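PDB 5KBP: glycosyl hydrolase, family 38 from Enterococcus faecalis, which probably hydrolyses alpha-mannosidic linkages in carbohydrates. Local coordinates for residues A[12-17]-A[51-57]. Numbering follows the deposited sequence.
Sequences VSHSHW and SFHLDGQ
The phenyl ring of Phe52 lies against the backbone of Ser13 to Ser15, taking CA of His14 over one face in a CH-pi contact, 4.0 Å from the ring centroid and offset toward the rim. CD1 of Leu54 sits at the ring's edge, in its plane. With CG anti to the backbone N (chi1 -173°), the ring reaches across to the 12-17 segment, where CZ packs 3.4 Å from the His14 carbonyl carbon; Val39 of helix 25-45 also touches it. The imidazole of His16 stands almost perpendicular to the carboxylate of Asp55, the planes 86° apart, with CD2 3.4 Å from OD1, while ND1 of His16 is hydrogen-bonded to Asp234.

Between the backbones, His53 N donates to Ser13 O over 2.9 Å in a nearly straight bond (174°), and one water bridges Ser13 N and Ser51 O. Farther along, OD2 of Asp55 accepts from Trp17 N at 2.6 Å and from Gln57 NE2 at 2.7 Å, the two donors arriving from opposite faces of the carboxylate. The same NE2 gives a longer bond to Trp17 O, 3.2 Å away, with both acceptors close to the amide plane of Gln57. A type I' turn from Leu54 to Gln57 brings the side chains of Asp55 and Gln57 together.

The contact thus joins the C-terminal part of strand 7-13 and the short strand 52-53, side by side in the alpha/beta N-terminal domain of family 38, and the loops that follow them. OD2 of Asp55 is gripped twice, whereas buried OD1 has no hydrogen-bond partner in the model, which probably leaves OD2 the more strongly polarised oxygen and restrains the carboxylate's rotation.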
# COMPACT_ATOMS: atom_id res chain seq x y z
N VAL A 12 -8.39 -26.23 -24.72
CA VAL A 12 -8.77 -25.64 -23.44
C VAL A 12 -8.42 -24.15 -23.49
O VAL A 12 -7.24 -23.78 -23.48
CB VAL A 12 -8.07 -26.33 -22.26
CG1 VAL A 12 -8.39 -25.61 -20.96
CG2 VAL A 12 -8.49 -27.79 -22.19
N SER A 13 -9.45 -23.31 -23.55
CA SER A 13 -9.24 -21.87 -23.51
C SER A 13 -8.93 -21.42 -22.09
O SER A 13 -9.52 -21.91 -21.12
CB SER A 13 -10.47 -21.13 -24.04
OG SER A 13 -10.70 -21.44 -25.40
N HIS A 14 -7.99 -20.49 -21.97
CA HIS A 14 -7.52 -20.03 -20.66
C HIS A 14 -6.81 -18.70 -20.84
O HIS A 14 -6.74 -18.15 -21.95
CB HIS A 14 -6.58 -21.06 -20.03
CG HIS A 14 -5.19 -21.02 -20.59
ND1 HIS A 14 -4.17 -20.30 -20.00
CD2 HIS A 14 -4.67 -21.59 -21.70
CE1 HIS A 14 -3.07 -20.44 -20.72
NE2 HIS A 14 -3.34 -21.22 -21.75
N SER A 15 -6.28 -18.18 -19.74
CA SER A 15 -5.40 -17.02 -19.78
C SER A 15 -4.56 -17.04 -18.51
O SER A 15 -5.10 -16.85 -17.42
CB SER A 15 -6.20 -15.72 -19.90
OG SER A 15 -5.33 -14.61 -20.07
N HIS A 16 -3.26 -17.29 -18.66
CA HIS A 16 -2.35 -17.24 -17.52
C HIS A 16 -2.19 -15.80 -17.08
O HIS A 16 -1.54 -15.00 -17.75
CB HIS A 16 -1.00 -17.85 -17.90
CG HIS A 16 -0.03 -17.91 -16.77
ND1 HIS A 16 1.10 -17.12 -16.70
CD2 HIS A 16 -0.02 -18.67 -15.64
CE1 HIS A 16 1.76 -17.39 -15.59
NE2 HIS A 16 1.10 -18.32 -14.93
N TRP A 17 -2.79 -15.46 -15.94
CA TRP A 17 -2.92 -14.07 -15.52
C TRP A 17 -2.01 -13.80 -14.32
O TRP A 17 -2.38 -14.02 -13.17
CB TRP A 17 -4.36 -13.73 -15.18
CG TRP A 17 -4.57 -12.27 -15.13
CD1 TRP A 17 -4.54 -11.48 -14.02
CD2 TRP A 17 -4.80 -11.40 -16.24
NE1 TRP A 17 -4.76 -10.17 -14.37
CE2 TRP A 17 -4.93 -10.10 -15.73
CE3 TRP A 17 -4.93 -11.61 -17.62
CZ2 TRP A 17 -5.16 -9.00 -16.55
CZ3 TRP A 17 -5.17 -10.51 -18.43
CH2 TRP A 17 -5.28 -9.23 -17.89
N SER A 51 -16.09 -23.99 -22.12
CA SER A 51 -15.72 -23.46 -20.82
C SER A 51 -14.46 -22.61 -20.98
O SER A 51 -13.86 -22.53 -22.05
CB SER A 51 -15.49 -24.58 -19.80
OG SER A 51 -14.50 -25.48 -20.26
N PHE A 52 -14.08 -21.97 -19.88
CA PHE A 52 -12.87 -21.16 -19.81
C PHE A 52 -12.18 -21.45 -18.48
O PHE A 52 -12.78 -21.32 -17.42
CB PHE A 52 -13.19 -19.67 -19.92
CG PHE A 52 -11.97 -18.78 -20.02
CD1 PHE A 52 -11.38 -18.55 -21.25
CD2 PHE A 52 -11.44 -18.18 -18.90
CE1 PHE A 52 -10.26 -17.73 -21.35
CE2 PHE A 52 -10.32 -17.37 -18.99
CZ PHE A 52 -9.74 -17.14 -20.22
N HIS A 53 -10.91 -21.86 -18.55
CA HIS A 53 -10.15 -22.20 -17.36
C HIS A 53 -9.57 -20.93 -16.75
O HIS A 53 -8.75 -20.25 -17.38
CB HIS A 53 -9.05 -23.20 -17.69
CG HIS A 53 -8.40 -23.81 -16.49
ND1 HIS A 53 -7.15 -23.44 -16.04
CD2 HIS A 53 -8.84 -24.77 -15.63
CE1 HIS A 53 -6.84 -24.14 -14.97
NE2 HIS A 53 -7.85 -24.96 -14.70
N LEU A 54 -9.98 -20.62 -15.52
CA LEU A 54 -9.64 -19.35 -14.89
C LEU A 54 -8.30 -19.42 -14.16
O LEU A 54 -8.17 -19.01 -13.01
CB LEU A 54 -10.75 -18.92 -13.94
CG LEU A 54 -10.92 -17.41 -13.79
CD1 LEU A 54 -11.18 -16.77 -15.16
CD2 LEU A 54 -12.04 -17.09 -12.82
N ASP A 55 -7.29 -19.96 -14.84
CA ASP A 55 -5.89 -19.90 -14.40
C ASP A 55 -5.66 -20.56 -13.04
O ASP A 55 -4.69 -20.23 -12.35
CB ASP A 55 -5.39 -18.45 -14.39
CG ASP A 55 -3.89 -18.36 -14.54
OD1 ASP A 55 -3.28 -19.31 -15.06
OD2 ASP A 55 -3.31 -17.32 -14.13
N GLY A 56 -6.54 -21.47 -12.63
CA GLY A 56 -6.31 -22.23 -11.41
C GLY A 56 -6.36 -21.45 -10.12
O GLY A 56 -6.00 -22.00 -9.07
N GLN A 57 -6.80 -20.19 -10.15
CA GLN A 57 -6.80 -19.33 -8.97
C GLN A 57 -8.17 -18.69 -8.80
O GLN A 57 -8.73 -18.16 -9.77
CB GLN A 57 -5.72 -18.25 -9.08
CG GLN A 57 -5.62 -17.63 -10.47
CD GLN A 57 -4.62 -16.50 -10.52
OE1 GLN A 57 -4.42 -15.78 -9.54
NE2 GLN A 57 -3.99 -16.32 -11.67
O HOH W 1 -11.90 -24.37 -22.55